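Local coordinates for protein chorismate mutase (Paraburkholderia phymatum, PDB 5TS9) that probably catalyses the rearrangement of chorismate to prephenate, as an all-helical, dimeric chorismate mutase of the type II family, at residues Q31-K36 against A87-W92; N81-Y86 against H158-D163. All coordinates share one frame; numbering follows the deposited sequence. Where two conformers were deposited one is given.

Both contacts are built on the long helix 67-95, which supplies consecutive segments to them: 81-86 to contact 2 and 87-92 to contact 1. Along the chain the order is 31-36, 81-86, 87-92 and 158-163, so the segments of the two contacts alternate. Their centres lie about 12 Å apart. Contact 1 ties helix 67-95 to helix 16-39, contact 2 to the late helix 156-165, and the two contacts meet where Lys36 NZ lies 2.8 Å from Gln85 OE1, a probable hydrogen bond. Both also reach the second subunit. Helix 67-95 thus joins early and late helices of the all-alpha fold and contributes to the dimer interface.

Contact 1: Q31-K36 against A87-W92; sequences QVALSK and ALLNNW
Ala33 CB points from segment 31-36 at segment 87-92, where Trp92, Leu88 and Leu89 meet it, and the contact is apolar. The methyl touches two atoms of the Trp92 six-membered ring, with CB 3.7 Å from both CH2 and CZ3. The backbone follows: Ala33 C lies at the indole edge, in the ring plane, 3.7 Å from Trp92 CZ3. Two leucines of the same helix as Trp92 also touch Ala33, Leu88 CD1 at 4.0 Å from Ala33 CB, and Leu89 CD2 resting against Ala33 O at 3.6 Å.

Leu34 adds a second apolar contact. It crosses the tryptophan side chain at roughly a right angle, and its CD2 comes within 3.5 Å of Trp92 CH2, approaching the ring obliquely.

Within helix 67-95, the first torsion of Trp92 (chi1 -60°) sets CG beside the backbone N and swings the indole back over the preceding turn, with Leu88 O 3.1 Å from the ring plane, toward the rim of one face. Ala98 and Pro99 also touch the indole.

The axes approach to 9.7 Å at a crossing angle of -49°. That angle, with Ala33 set against the i, i+4 pair Leu88 and Trp92, is consistent with ridges-into-grooves packing of the i±4 class in an all-helical fold.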
ATOM      1  N   GLN A  31      15.835   1.569  -4.907  1.00 22.65           N
ATOM      2  CA  GLN A  31      16.924   0.702  -5.344  1.00 22.96           C
ATOM      3  C   GLN A  31      16.499  -0.761  -5.406  1.00 16.71           C
ATOM      4  O   GLN A  31      17.057  -1.519  -6.206  1.00 20.89           O
ATOM      5  CB  GLN A  31      18.139   0.865  -4.429  1.00 19.83           C
ATOM      6  CG  GLN A  31      19.020   2.079  -4.748  1.00 18.28           C
ATOM      7  CD  GLN A  31      19.955   1.809  -5.915  1.00 23.04           C
ATOM      8  OE1 GLN A  31      20.256   0.652  -6.229  1.00 26.84           O
ATOM      9  NE2 GLN A  31      20.431   2.867  -6.550  1.00 25.87           N
ATOM     10  N   VAL A  32      15.555  -1.201  -4.568  1.00 15.99           N
ATOM     11  CA  VAL A  32      15.102  -2.586  -4.713  1.00 16.60           C
ATOM     12  C   VAL A  32      14.317  -2.758  -6.021  1.00 18.53           C
ATOM     13  O   VAL A  32      14.472  -3.764  -6.729  1.00 17.23           O
ATOM     14  CB  VAL A  32      14.292  -3.016  -3.480  1.00 15.58           C
ATOM     15  CG1 VAL A  32      13.566  -4.337  -3.765  1.00 16.96           C
ATOM     16  CG2 VAL A  32      15.239  -3.148  -2.233  1.00 16.82           C
ATOM     17  N   ALA A  33      13.508  -1.762  -6.382  1.00 16.89           N
ATOM     18  CA  ALA A  33      12.801  -1.778  -7.666  1.00 19.69           C
ATOM     19  C   ALA A  33      13.772  -1.912  -8.836  1.00 18.83           C
ATOM     20  O   ALA A  33      13.555  -2.721  -9.740  1.00 24.88           O
ATOM     21  CB  ALA A  33      11.961  -0.509  -7.821  1.00 14.99           C
ATOM     22  N   LEU A  34      14.844  -1.118  -8.836  1.00 17.09           N
ATOM     23  CA  LEU A  34      15.860  -1.217  -9.893  1.00 17.54           C
ATOM     24  C   LEU A  34      16.408  -2.630 -10.009  1.00 27.33           C
ATOM     25  O   LEU A  34      16.550  -3.174 -11.116  1.00 24.48           O
ATOM     26  CB  LEU A  34      17.009  -0.247  -9.607  1.00 21.14           C
ATOM     27  CG  LEU A  34      16.747   1.253  -9.697  1.00 23.03           C
ATOM     28  CD1 LEU A  34      17.982   2.039  -9.203  1.00 24.76           C
ATOM     29  CD2 LEU A  34      16.362   1.641 -11.136  1.00 18.82           C
ATOM     30  N   SER A  35      16.759  -3.229  -8.870  1.00 24.81           N
ATOM     31  CA  SER A  35      17.313  -4.572  -8.891  1.00 22.58           C
ATOM     32  C   SER A  35      16.312  -5.568  -9.453  1.00 21.44           C
ATOM     33  O   SER A  35      16.675  -6.465 -10.223  1.00 21.04           O
ATOM     34  CB  SER A  35      17.734  -4.981  -7.483  1.00 28.14           C
ATOM     35  OG  SER A  35      18.083  -6.359  -7.463  1.00 29.90           O
ATOM     36  N   LYS A  36      15.046  -5.442  -9.063  1.00 24.60           N
ATOM     37  CA  LYS A  36      14.031  -6.361  -9.558  1.00 18.17           C
ATOM     38  C   LYS A  36      13.710  -6.095 -11.024  1.00 20.27           C
ATOM     39  O   LYS A  36      13.358  -7.023 -11.752  1.00 20.97           O
ATOM     40  CB  LYS A  36      12.782  -6.273  -8.686  1.00 21.70           C
ATOM     41  CG  LYS A  36      13.017  -6.924  -7.318  1.00 20.94           C
ATOM     42  CD  LYS A  36      11.806  -6.849  -6.423  1.00 21.83           C
ATOM     43  CE  LYS A  36      12.090  -7.529  -5.069  1.00 23.47           C
ATOM     44  NZ  LYS A  36      11.120  -6.998  -4.023  1.00 25.05           N
ATOM     45  N   ALA A  87       4.587   0.547  -8.063  1.00 12.22           N
ATOM     46  CA  ALA A  87       4.279   1.733  -8.864  1.00 16.38           C
ATOM     47  C   ALA A  87       5.446   2.104  -9.766  1.00 16.35           C
ATOM     48  O   ALA A  87       5.256   2.415 -10.951  1.00 12.67           O
ATOM     49  CB  ALA A  87       3.916   2.910  -7.959  1.00 17.45           C
ATOM     50  N   LEU A  88       6.659   2.081  -9.219  1.00 12.33           N
ATOM     51  CA  LEU A  88       7.848   2.386 -10.013  1.00 14.16           C
ATOM     52  C   LEU A  88       8.002   1.396 -11.154  1.00 14.38           C
ATOM     53  O   LEU A  88       8.262   1.786 -12.295  1.00 20.89           O
ATOM     54  CB  LEU A  88       9.096   2.361  -9.132  1.00 14.11           C
ATOM     55  CG  LEU A  88       9.284   3.467  -8.094  1.00 14.79           C
ATOM     56  CD1 LEU A  88      10.576   3.199  -7.357  1.00 17.09           C
ATOM     57  CD2 LEU A  88       9.364   4.834  -8.804  1.00 16.13           C
ATOM     58  N   LEU A  89       7.885   0.096 -10.854  1.00 20.15           N
ATOM     59  CA  LEU A  89       8.085  -0.909 -11.893  1.00 13.95           C
ATOM     60  C   LEU A  89       7.085  -0.734 -13.017  1.00 18.73           C
ATOM     61  O   LEU A  89       7.438  -0.857 -14.194  1.00 16.85           O
ATOM     62  CB  LEU A  89       7.974  -2.306 -11.296  1.00 15.33           C
ATOM     63  CG  LEU A  89       9.204  -2.717 -10.508  1.00 14.25           C
ATOM     64  CD1 LEU A  89       8.863  -3.924  -9.702  1.00 20.03           C
ATOM     65  CD2 LEU A  89      10.421  -2.976 -11.460  1.00 15.24           C
ATOM     66  N   ASN A  90       5.825  -0.437 -12.682  1.00 13.60           N
ATOM     67  CA  ASN A  90       4.860  -0.266 -13.763  1.00 14.06           C
ATOM     68  C   ASN A  90       5.052   1.062 -14.470  1.00 14.23           C
ATOM     69  O   ASN A  90       4.780   1.150 -15.672  1.00 14.87           O
ATOM     70  CB  ASN A  90       3.423  -0.408 -13.250  1.00 15.32           C
ATOM     71  CG  ASN A  90       2.877  -1.827 -13.438  1.00 19.43           C
ATOM     72  OD1 ASN A  90       3.589  -2.712 -13.920  1.00 22.01           O
ATOM     73  ND2 ASN A  90       1.601  -2.046 -13.071  1.00 15.55           N
ATOM     74  N   ASN A  91       5.506   2.100 -13.757  1.00 13.95           N
ATOM     75  CA  ASN A  91       5.881   3.338 -14.434  1.00 14.49           C
ATOM     76  C   ASN A  91       6.962   3.065 -15.469  1.00 15.31           C
ATOM     77  O   ASN A  91       6.875   3.528 -16.608  1.00 16.05           O
ATOM     78  CB  ASN A  91       6.379   4.390 -13.435  1.00 16.55           C
ATOM     79  CG  ASN A  91       5.254   4.996 -12.632  1.00 19.52           C
ATOM     80  OD1 ASN A  91       4.098   4.730 -12.915  1.00 14.33           O
ATOM     81  ND2 ASN A  91       5.588   5.812 -11.631  1.00 15.58           N
ATOM     82  N   TRP A  92       7.983   2.309 -15.081  1.00 15.32           N
ATOM     83  CA  TRP A  92       9.074   1.989 -16.009  1.00 16.27           C
ATOM     84  C   TRP A  92       8.594   1.082 -17.127  1.00 16.82           C
ATOM     85  O   TRP A  92       8.990   1.252 -18.287  1.00 19.51           O
ATOM     86  CB  TRP A  92      10.217   1.332 -15.241  1.00 16.29           C
ATOM     87  CG  TRP A  92      10.748   2.218 -14.178  1.00 15.92           C
ATOM     88  CD1 TRP A  92      10.633   3.588 -14.114  1.00 15.92           C
ATOM     89  CD2 TRP A  92      11.471   1.816 -13.009  1.00 15.66           C
ATOM     90  NE1 TRP A  92      11.248   4.060 -12.964  1.00 15.75           N
ATOM     91  CE2 TRP A  92      11.767   2.989 -12.273  1.00 15.48           C
ATOM     92  CE3 TRP A  92      11.891   0.581 -12.511  1.00 18.68           C
ATOM     93  CZ2 TRP A  92      12.474   2.959 -11.058  1.00 15.32           C
ATOM     94  CZ3 TRP A  92      12.595   0.545 -11.310  1.00 15.57           C
ATOM     95  CH2 TRP A  92      12.876   1.733 -10.593  1.00 15.35           C
TER

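Contact 2: N81-Y86 against H158-D163; sequences NKEVQY and HRAALD
Val84 and Ala161 meet methyl to methyl, CG2 to CB at 3.5 Å. With its CG1 anti to the backbone N (chi1 173°), Val84 spreads its two methyls between different partners: CG2 takes Ala161, while CG1 lies 3.8 Å from His158 NE2, reached obliquely where the two side chains cross at about a right angle. Glu83, the residue before Val84, runs out extended along Ala161; in one of its two deposited conformers OE2 is 3.5 Å from Ala161 CA and OE1 4.1 Å from Ala160 CB. Because Glu83 has a second conformer, its contacts are less certain. These touches are van der Waals in kind.

The two helices run close to antiparallel, at 156° between directions, and their axes approach to 9.2 Å, a spacing consistent with the small Ala161 facing Glu83 and Val84. This is helix-to-helix packing in the all-alpha fold, joining helix 67-95 to helix 156-165 at the dimer interface: Glu83 also packs on Glu83 of the second subunit, and Asp163 forms a salt bridge with Arg94 of that subunit.

Farther out, the imidazole of His158 is fixed at both nitrogens, ND1 by Asp155 OD1 and NE2 by Asp30 OD1; two carboxylate partners would tend to favour a protonated ring. On the remote flank of helix 67-95, Gln85 NE2 donates to Asn81 OD1 at 3.0 Å (N-H...O 148°), in the carbonyl plane on a lone pair.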
ATOM      1  N   ASN A  81       6.739  -0.111   1.353  1.00 11.79           N
ATOM      2  CA  ASN A  81       7.855  -0.346   0.442  1.00 14.43           C
ATOM      3  C   ASN A  81       7.379  -1.019  -0.845  1.00 19.02           C
ATOM      4  O   ASN A  81       7.768  -0.620  -1.947  1.00 21.09           O
ATOM      5  CB  ASN A  81       8.915  -1.179   1.164  1.00 12.56           C
ATOM      6  CG  ASN A  81      10.332  -0.808   0.742  1.00 17.93           C
ATOM      7  OD1 ASN A  81      10.827  -1.276  -0.285  1.00 16.57           O
ATOM      8  ND2 ASN A  81      10.979   0.038   1.527  1.00 16.92           N
ATOM      9  N   LYS A  82       6.527  -2.039  -0.730  1.00 13.56           N
ATOM     10  CA  LYS A  82       5.971  -2.662  -1.933  1.00 15.19           C
ATOM     11  C   LYS A  82       5.114  -1.683  -2.739  1.00 13.41           C
ATOM     12  O   LYS A  82       5.136  -1.717  -3.967  1.00 16.29           O
ATOM     13  CB  LYS A  82       5.164  -3.911  -1.560  1.00 15.54           C
ATOM     14  CG  LYS A  82       6.012  -4.957  -0.801  1.00 19.27           C
ATOM     15  CD  LYS A  82       5.292  -6.294  -0.632  1.00 19.56           C
ATOM     16  CE  LYS A  82       4.115  -6.153   0.311  1.00 15.04           C
ATOM     17  NZ  LYS A  82       3.454  -7.506   0.518  1.00 21.11           N
ATOM     18  N   GLU A  83       4.345  -0.812  -2.072  1.00 15.00           N
ATOM     19  CA  GLU A  83       3.571   0.211  -2.782  0.52 14.99           C
ATOM     20  C   GLU A  83       4.450   1.003  -3.743  1.00 15.26           C
ATOM     21  O   GLU A  83       4.092   1.234  -4.908  1.00 15.69           O
ATOM     22  CB  GLU A  83       2.918   1.155  -1.768  0.52 10.93           C
ATOM     23  CG  GLU A  83       2.205   2.340  -2.373  0.52 12.33           C
ATOM     24  CD  GLU A  83       1.437   3.174  -1.339  0.52 17.14           C
ATOM     25  OE1 GLU A  83       0.741   4.121  -1.739  0.52 11.28           O
ATOM     26  OE2 GLU A  83       1.524   2.885  -0.128  0.52 15.00           O
ATOM     27  N   VAL A  84       5.605   1.442  -3.261  1.00 11.53           N
ATOM     28  CA  VAL A  84       6.522   2.186  -4.115  1.00 11.31           C
ATOM     29  C   VAL A  84       7.063   1.279  -5.218  1.00 11.56           C
ATOM     30  O   VAL A  84       7.067   1.651  -6.392  1.00 15.69           O
ATOM     31  CB  VAL A  84       7.654   2.802  -3.277  1.00 13.69           C
ATOM     32  CG1 VAL A  84       8.716   3.441  -4.171  1.00 11.93           C
ATOM     33  CG2 VAL A  84       7.076   3.855  -2.329  1.00 14.31           C
ATOM     34  N   GLN A  85       7.501   0.071  -4.859  1.00 11.73           N
ATOM     35  CA  GLN A  85       8.109  -0.811  -5.850  1.00 14.84           C
ATOM     36  C   GLN A  85       7.138  -1.126  -6.988  1.00 17.52           C
ATOM     37  O   GLN A  85       7.514  -1.082  -8.163  1.00 13.81           O
ATOM     38  CB  GLN A  85       8.587  -2.114  -5.207  1.00 15.63           C
ATOM     39  CG  GLN A  85       9.736  -1.982  -4.232  1.00 12.85           C
ATOM     40  CD  GLN A  85      10.106  -3.323  -3.630  1.00 21.53           C
ATOM     41  OE1 GLN A  85      10.255  -4.318  -4.350  1.00 20.37           O
ATOM     42  NE2 GLN A  85      10.266  -3.362  -2.304  1.00 17.49           N
ATOM     43  N   TYR A  86       5.900  -1.495  -6.659  1.00 15.08           N
ATOM     44  CA  TYR A  86       4.954  -1.844  -7.717  1.00 13.82           C
ATOM     45  C   TYR A  86       4.704  -0.650  -8.637  1.00 14.76           C
ATOM     46  O   TYR A  86       4.585  -0.810  -9.856  1.00 12.33           O
ATOM     47  CB  TYR A  86       3.627  -2.319  -7.124  1.00 14.90           C
ATOM     48  CG  TYR A  86       3.596  -3.744  -6.626  1.00 13.66           C
ATOM     49  CD1 TYR A  86       3.886  -4.817  -7.483  1.00 14.83           C
ATOM     50  CD2 TYR A  86       3.232  -4.024  -5.316  1.00 12.07           C
ATOM     51  CE1 TYR A  86       3.826  -6.134  -7.028  1.00 15.02           C
ATOM     52  CE2 TYR A  86       3.177  -5.320  -4.844  1.00 14.11           C
ATOM     53  CZ  TYR A  86       3.471  -6.383  -5.710  1.00 15.39           C
ATOM     54  OH  TYR A  86       3.442  -7.682  -5.240  1.00 15.87           O
ATOM     55  N   HIS A 158       5.890   8.895  -3.116  1.00 13.38           N
ATOM     56  CA  HIS A 158       6.606   8.578  -1.884  1.00 17.35           C
ATOM     57  C   HIS A 158       5.907   9.157  -0.658  1.00 14.88           C
ATOM     58  O   HIS A 158       5.928   8.535   0.409  1.00 15.72           O
ATOM     59  CB  HIS A 158       8.036   9.076  -1.973  1.00 15.03           C
ATOM     60  CG  HIS A 158       8.896   8.251  -2.876  1.00 22.66           C
ATOM     61  ND1 HIS A 158       8.876   8.382  -4.252  1.00 23.82           N
ATOM     62  CD2 HIS A 158       9.786   7.266  -2.603  1.00 22.28           C
ATOM     63  CE1 HIS A 158       9.729   7.522  -4.785  1.00 22.99           C
ATOM     64  NE2 HIS A 158      10.294   6.832  -3.806  1.00 25.65           N
ATOM     65  N   ARG A 159       5.277  10.326  -0.783  1.00 14.87           N
ATOM     66  CA  ARG A 159       4.518  10.838   0.358  1.00 14.19           C
ATOM     67  C   ARG A 159       3.308   9.959   0.644  1.00 15.73           C
ATOM     68  O   ARG A 159       3.000   9.665   1.811  1.00 13.84           O
ATOM     69  CB  ARG A 159       4.094  12.288   0.114  1.00 17.72           C
ATOM     70  CG  ARG A 159       3.459  12.952   1.349  1.00 16.08           C
ATOM     71  CD  ARG A 159       3.111  14.432   1.094  1.00 23.35           C
ATOM     72  NE  ARG A 159       1.720  14.562   0.679  1.00 42.69           N
ATOM     73  CZ  ARG A 159       1.324  14.848  -0.559  1.00 52.80           C
ATOM     74  NH1 ARG A 159       2.220  15.058  -1.513  1.00 54.94           N
ATOM     75  NH2 ARG A 159       0.029  14.938  -0.842  1.00 55.08           N
ATOM     76  N   ALA A 160       2.611   9.523  -0.410  1.00 20.21           N
ATOM     77  CA  ALA A 160       1.480   8.616  -0.223  1.00 18.07           C
ATOM     78  C   ALA A 160       1.912   7.359   0.515  1.00 16.24           C
ATOM     79  O   ALA A 160       1.236   6.911   1.450  1.00 13.19           O
ATOM     80  CB  ALA A 160       0.856   8.258  -1.571  1.00 17.69           C
ATOM     81  N   ALA A 161       3.053   6.794   0.131  1.00 11.85           N
ATOM     82  CA  ALA A 161       3.529   5.584   0.777  1.00 13.01           C
ATOM     83  C   ALA A 161       4.128   5.876   2.147  1.00 14.61           C
ATOM     84  O   ALA A 161       4.110   5.003   3.027  1.00 16.17           O
ATOM     85  CB  ALA A 161       4.542   4.868  -0.137  1.00 13.55           C
ATOM     86  N   LEU A 162       4.642   7.093   2.373  1.00 12.73           N
ATOM     87  CA  LEU A 162       5.005   7.455   3.742  1.00 12.75           C
ATOM     88  C   LEU A 162       3.759   7.487   4.633  1.00 15.75           C
ATOM     89  O   LEU A 162       3.787   6.996   5.768  1.00 14.11           O
ATOM     90  CB  LEU A 162       5.740   8.805   3.772  1.00 13.30           C
ATOM     91  CG  LEU A 162       6.360   9.221   5.121  1.00 16.81           C
ATOM     92  CD1 LEU A 162       7.116   8.074   5.750  1.00 16.70           C
ATOM     93  CD2 LEU A 162       7.285  10.412   4.961  1.00 18.67           C
ATOM     94  N   ASP A 163       2.646   8.016   4.119  1.00 13.69           N
ATOM     95  CA  ASP A 163       1.382   7.971   4.869  1.00 13.65           C
ATOM     96  C   ASP A 163       0.957   6.532   5.170  1.00 16.55           C
ATOM     97  O   ASP A 163       0.338   6.268   6.207  1.00 15.72           O
ATOM     98  CB  ASP A 163       0.263   8.665   4.088  1.00 14.54           C
ATOM     99  CG  ASP A 163       0.348  10.215   4.115  1.00 22.06           C
ATOM    100  OD1 ASP A 163       0.762  10.825   5.133  1.00 16.26           O
ATOM    101  OD2 ASP A 163      -0.054  10.820   3.102  1.00 20.61           O
TER